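Local coordinates for protein CopC (Methylosinus trichosporium OB3b, PDB 5ICU) that binds copper(II) and probably takes part in periplasmic copper homeostasis as a small cupredoxin-like carrier of the CopC family, at residues S18-G29 with P58-L68. Residues are numbered along the deposited sequence; the frame is centred on the assembly and turned at random.
Sequences SPKLVKLRFGGG and PRELTLDAPEL
On the inner face of the sheet, V22 and L24 of strand 21-26 lie beside L63 and L61 of strand 60-64, all four buried. The F26 ring crosses L61 obliquely, its CE1 3.9 Å from L61 CD1, while R59 O meets the ring at its edge, in plane, and also accepts the bond from F26 N at 2.8 Å. Paired bonds join V22 with L63 and L24 with L61; the one from L24 N to L61 O is almost straight (177°). These antiparallel neighbours form two of the three strands of the smaller sheet of the CopC beta-sandwich, 60-64 at its edge and strand 4-8 on the far side of 21-26; V22 and L24 reach across to Y91 in the opposing sheet. The outward face is looser. K23 and T62 run side by side and meet only through carbons, and the R25 NE stays 4.7 Å from E60 OE2, too far for a salt bridge. R59, extended from CG to NE, lays its guanidinium against the G27–G28 turn, with G27 O 3.5 Å above its plane. At the other end S18 turns OG anti to its own nitrogen (chi1 -175°), where it accepts the L68 N-H (S18 OG to L68 N 2.8 Å) and shares a water with P19 O and P66 O. With an alanine here, the L68 N-H would probably lose this acceptor and the water one of its holds. Beside it, P19 CD packs crosswise on L68 CD1, and both residues touch F93.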
loop_
_atom_site.group_PDB
_atom_site.type_symbol
_atom_site.label_atom_id
_atom_site.label_comp_id
_atom_site.label_asym_id
_atom_site.label_seq_id
_atom_site.Cartn_x
_atom_site.Cartn_y
_atom_site.Cartn_z
ATOM N N SER A 18 13.922 -1.410 1.983
ATOM C CA SER A 18 12.805 -1.067 1.117
ATOM C C SER A 18 11.895 -2.295 0.971
ATOM O O SER A 18 12.390 -3.370 0.685
ATOM C CB SER A 18 13.329 -0.680 -0.259
ATOM O OG SER A 18 12.249 -0.227 -1.060
ATOM N N PRO A 19 10.572 -2.119 1.148
ATOM C CA PRO A 19 9.657 -3.271 0.989
ATOM C C PRO A 19 9.526 -3.646 -0.481
ATOM O O PRO A 19 9.345 -2.764 -1.310
ATOM C CB PRO A 19 8.342 -2.726 1.543
ATOM C CG PRO A 19 8.394 -1.285 1.263
ATOM C CD PRO A 19 9.832 -0.879 1.454
ATOM N N LYS A 20 9.555 -4.918 -0.809
ATOM C CA LYS A 20 9.393 -5.313 -2.206
ATOM C C LYS A 20 7.975 -5.021 -2.700
ATOM O O LYS A 20 7.763 -4.654 -3.854
ATOM C CB LYS A 20 9.703 -6.774 -2.360
ATOM C CG LYS A 20 11.161 -7.091 -2.046
ATOM C CD LYS A 20 11.476 -8.535 -2.395
ATOM C CE LYS A 20 12.929 -8.879 -2.072
ATOM N NZ LYS A 20 13.455 -10.011 -2.883
ATOM N N LEU A 21 7.018 -5.131 -1.806
ATOM C CA LEU A 21 5.670 -4.744 -2.139
ATOM C C LEU A 21 4.920 -4.277 -0.937
ATOM O O LEU A 21 5.351 -4.444 0.219
ATOM C CB LEU A 21 4.939 -5.818 -2.916
ATOM C CG LEU A 21 4.911 -7.152 -2.273
ATOM C CD1 LEU A 21 4.007 -7.132 -1.098
ATOM C CD2 LEU A 21 4.451 -8.294 -3.181
ATOM N N VAL A 22 3.814 -3.596 -1.229
ATOM C CA VAL A 22 2.808 -3.215 -0.250
ATOM C C VAL A 22 1.687 -4.220 -0.398
ATOM O O VAL A 22 1.227 -4.453 -1.525
ATOM C CB VAL A 22 2.294 -1.797 -0.497
ATOM C CG1 VAL A 22 1.065 -1.481 0.363
ATOM C CG2 VAL A 22 3.380 -0.788 -0.253
ATOM N N LYS A 23 1.275 -4.824 0.702
ATOM C CA LYS A 23 0.191 -5.804 0.739
ATOM C C LYS A 23 -0.918 -5.278 1.594
ATOM O O LYS A 23 -0.705 -4.961 2.773
ATOM C CB LYS A 23 0.657 -7.132 1.355
ATOM C CG LYS A 23 1.829 -7.748 0.679
ATOM C CD LYS A 23 2.180 -9.146 1.161
ATOM C CE LYS A 23 3.665 -9.414 1.336
ATOM N NZ LYS A 23 4.041 -10.789 0.880
ATOM N N LEU A 24 -2.129 -5.206 1.054
ATOM C CA LEU A 24 -3.290 -4.753 1.808
ATOM C C LEU A 24 -4.342 -5.828 1.851
ATOM O O LEU A 24 -4.570 -6.498 0.842
ATOM C CB LEU A 24 -3.865 -3.513 1.124
ATOM C CG LEU A 24 -2.955 -2.311 0.891
ATOM C CD1 LEU A 24 -3.746 -1.161 0.284
ATOM C CD2 LEU A 24 -2.291 -1.833 2.153
ATOM N N ARG A 25 -4.995 -6.002 2.998
ATOM C CA ARG A 25 -6.107 -6.945 3.143
ATOM C C ARG A 25 -7.279 -6.188 3.708
ATOM O O ARG A 25 -7.136 -5.357 4.631
ATOM C CB ARG A 25 -5.717 -8.112 4.060
ATOM C CG ARG A 25 -6.828 -9.101 4.271
ATOM C CD ARG A 25 -6.358 -10.429 4.812
ATOM N NE ARG A 25 -5.765 -10.306 6.128
ATOM C CZ ARG A 25 -6.442 -10.305 7.289
ATOM N NH1 ARG A 25 -7.771 -10.427 7.319
ATOM N NH2 ARG A 25 -5.776 -10.208 8.444
ATOM N N PHE A 26 -8.453 -6.459 3.139
ATOM C CA PHE A 26 -9.695 -5.750 3.420
ATOM C C PHE A 26 -10.691 -6.680 4.092
ATOM O O PHE A 26 -10.553 -7.904 4.040
ATOM C CB PHE A 26 -10.243 -5.118 2.140
ATOM C CG PHE A 26 -9.299 -4.144 1.502
ATOM C CD1 PHE A 26 -8.317 -4.570 0.629
ATOM C CD2 PHE A 26 -9.344 -2.807 1.825
ATOM C CE1 PHE A 26 -7.405 -3.678 0.078
ATOM C CE2 PHE A 26 -8.436 -1.926 1.295
ATOM C CZ PHE A 26 -7.456 -2.371 0.431
ATOM N N GLY A 27 -11.737 -6.092 4.655
ATOM C CA GLY A 27 -12.784 -6.843 5.309
ATOM C C GLY A 27 -13.809 -7.485 4.418
ATOM O O GLY A 27 -14.686 -8.235 4.913
ATOM N N GLY A 28 -13.746 -7.207 3.136
ATOM C CA GLY A 28 -14.636 -7.797 2.124
ATOM C C GLY A 28 -13.874 -7.745 0.821
ATOM O O GLY A 28 -12.724 -7.252 0.735
ATOM N N GLY A 29 -14.496 -8.255 -0.240
ATOM C CA GLY A 29 -13.847 -8.283 -1.559
ATOM C C GLY A 29 -13.594 -6.871 -2.073
ATOM O O GLY A 29 -14.354 -5.943 -1.825
ATOM N N PRO A 58 -10.037 -12.577 -2.966
ATOM C CA PRO A 58 -10.724 -11.329 -3.348
ATOM C C PRO A 58 -10.506 -10.165 -2.381
ATOM O O PRO A 58 -10.702 -9.001 -2.751
ATOM C CB PRO A 58 -12.212 -11.724 -3.317
ATOM C CG PRO A 58 -12.309 -12.994 -2.548
ATOM C CD PRO A 58 -10.998 -13.689 -2.709
ATOM N N ARG A 59 -10.099 -10.467 -1.150
ATOM C CA ARG A 59 -9.955 -9.434 -0.130
ATOM C C ARG A 59 -8.564 -8.808 -0.121
ATOM O O ARG A 59 -8.296 -7.965 0.730
ATOM C CB ARG A 59 -10.263 -9.986 1.259
ATOM C CG ARG A 59 -11.627 -10.590 1.350
ATOM C CD ARG A 59 -12.021 -10.875 2.782
ATOM N NE ARG A 59 -13.369 -11.361 2.834
ATOM C CZ ARG A 59 -14.032 -11.666 3.943
ATOM N NH1 ARG A 59 -13.457 -11.520 5.140
ATOM N NH2 ARG A 59 -15.292 -12.099 3.830
ATOM N N GLU A 60 -7.664 -9.204 -1.019
ATOM C CA GLU A 60 -6.270 -8.737 -0.966
ATOM C C GLU A 60 -5.851 -7.983 -2.192
ATOM O O GLU A 60 -6.295 -8.292 -3.274
ATOM C CB GLU A 60 -5.324 -9.921 -0.716
ATOM C CG GLU A 60 -5.629 -10.555 0.624
ATOM C CD GLU A 60 -4.765 -11.727 1.000
ATOM O OE1 GLU A 60 -3.697 -11.944 0.391
ATOM O OE2 GLU A 60 -5.160 -12.441 1.950
ATOM N N LEU A 61 -4.969 -7.013 -2.005
ATOM C CA LEU A 61 -4.328 -6.325 -3.123
ATOM C C LEU A 61 -2.875 -6.214 -2.828
ATOM O O LEU A 61 -2.472 -6.055 -1.659
ATOM C CB LEU A 61 -4.877 -4.917 -3.334
ATOM C CG LEU A 61 -6.314 -4.792 -3.806
ATOM C CD1 LEU A 61 -6.677 -3.345 -3.775
ATOM C CD2 LEU A 61 -6.512 -5.406 -5.184
ATOM N N THR A 62 -2.067 -6.175 -3.888
ATOM C CA THR A 62 -0.636 -5.852 -3.730
ATOM C C THR A 62 -0.188 -4.782 -4.718
ATOM O O THR A 62 -0.838 -4.557 -5.769
ATOM C CB THR A 62 0.267 -7.086 -3.882
ATOM O OG1 THR A 62 0.163 -7.591 -5.206
ATOM C CG2 THR A 62 -0.044 -8.176 -2.877
ATOM N N LEU A 63 0.892 -4.076 -4.348
ATOM C CA LEU A 63 1.523 -3.110 -5.240
ATOM C C LEU A 63 3.032 -3.378 -5.180
ATOM O O LEU A 63 3.618 -3.305 -4.093
ATOM C CB LEU A 63 1.215 -1.693 -4.773
ATOM C CG LEU A 63 1.961 -0.583 -5.552
ATOM C CD1 LEU A 63 1.592 -0.609 -7.016
ATOM C CD2 LEU A 63 1.657 0.727 -4.876
ATOM N N ASP A 64 3.646 -3.619 -6.344
ATOM C CA ASP A 64 5.115 -3.777 -6.402
ATOM C C ASP A 64 5.762 -2.415 -6.271
ATOM O O ASP A 64 5.411 -1.477 -6.991
ATOM C CB ASP A 64 5.487 -4.417 -7.706
ATOM C CG ASP A 64 5.111 -5.878 -7.760
ATOM O OD1 ASP A 64 4.798 -6.498 -6.710
ATOM O OD2 ASP A 64 5.139 -6.424 -8.875
ATOM N N ALA A 65 6.667 -2.269 -5.316
ATOM C CA ALA A 65 7.338 -0.982 -5.098
ATOM C C ALA A 65 8.676 -0.970 -5.819
ATOM O O ALA A 65 9.403 -1.947 -5.780
ATOM C CB ALA A 65 7.551 -0.729 -3.625
ATOM N N PRO A 66 9.054 0.169 -6.366
ATOM C CA PRO A 66 10.479 0.341 -6.727
ATOM C C PRO A 66 11.305 0.471 -5.472
ATOM O O PRO A 66 10.793 0.500 -4.356
ATOM C CB PRO A 66 10.482 1.671 -7.478
ATOM C CG PRO A 66 9.393 2.439 -6.791
ATOM C CD PRO A 66 8.316 1.448 -6.414
ATOM N N GLU A 67 12.617 0.486 -5.616
ATOM C CA GLU A 67 13.516 0.695 -4.532
ATOM C C GLU A 67 13.284 2.036 -3.911
ATOM O O GLU A 67 13.367 3.056 -4.614
ATOM C CB GLU A 67 14.966 0.574 -5.031
ATOM C CG GLU A 67 16.016 0.737 -3.957
ATOM C CD GLU A 67 16.037 -0.360 -2.901
ATOM O OE1 GLU A 67 15.416 -1.407 -3.096
ATOM O OE2 GLU A 67 16.766 -0.204 -1.880
ATOM N N LEU A 68 12.939 2.024 -2.635
ATOM C CA LEU A 68 12.643 3.222 -1.878
ATOM C C LEU A 68 13.837 3.686 -1.056
ATOM O O LEU A 68 14.344 2.943 -0.224
ATOM C CB LEU A 68 11.466 2.987 -0.939
ATOM C CG LEU A 68 10.126 2.546 -1.562
ATOM C CD1 LEU A 68 9.086 2.494 -0.484
ATOM C CD2 LEU A 68 9.686 3.451 -2.685
HETATM O O HOH W 1 11.276 -1.839 -2.988
HETATM O O HOH W 2 16.626 -0.960 1.018
HETATM O O HOH W 3 9.290 -4.487 -5.926
#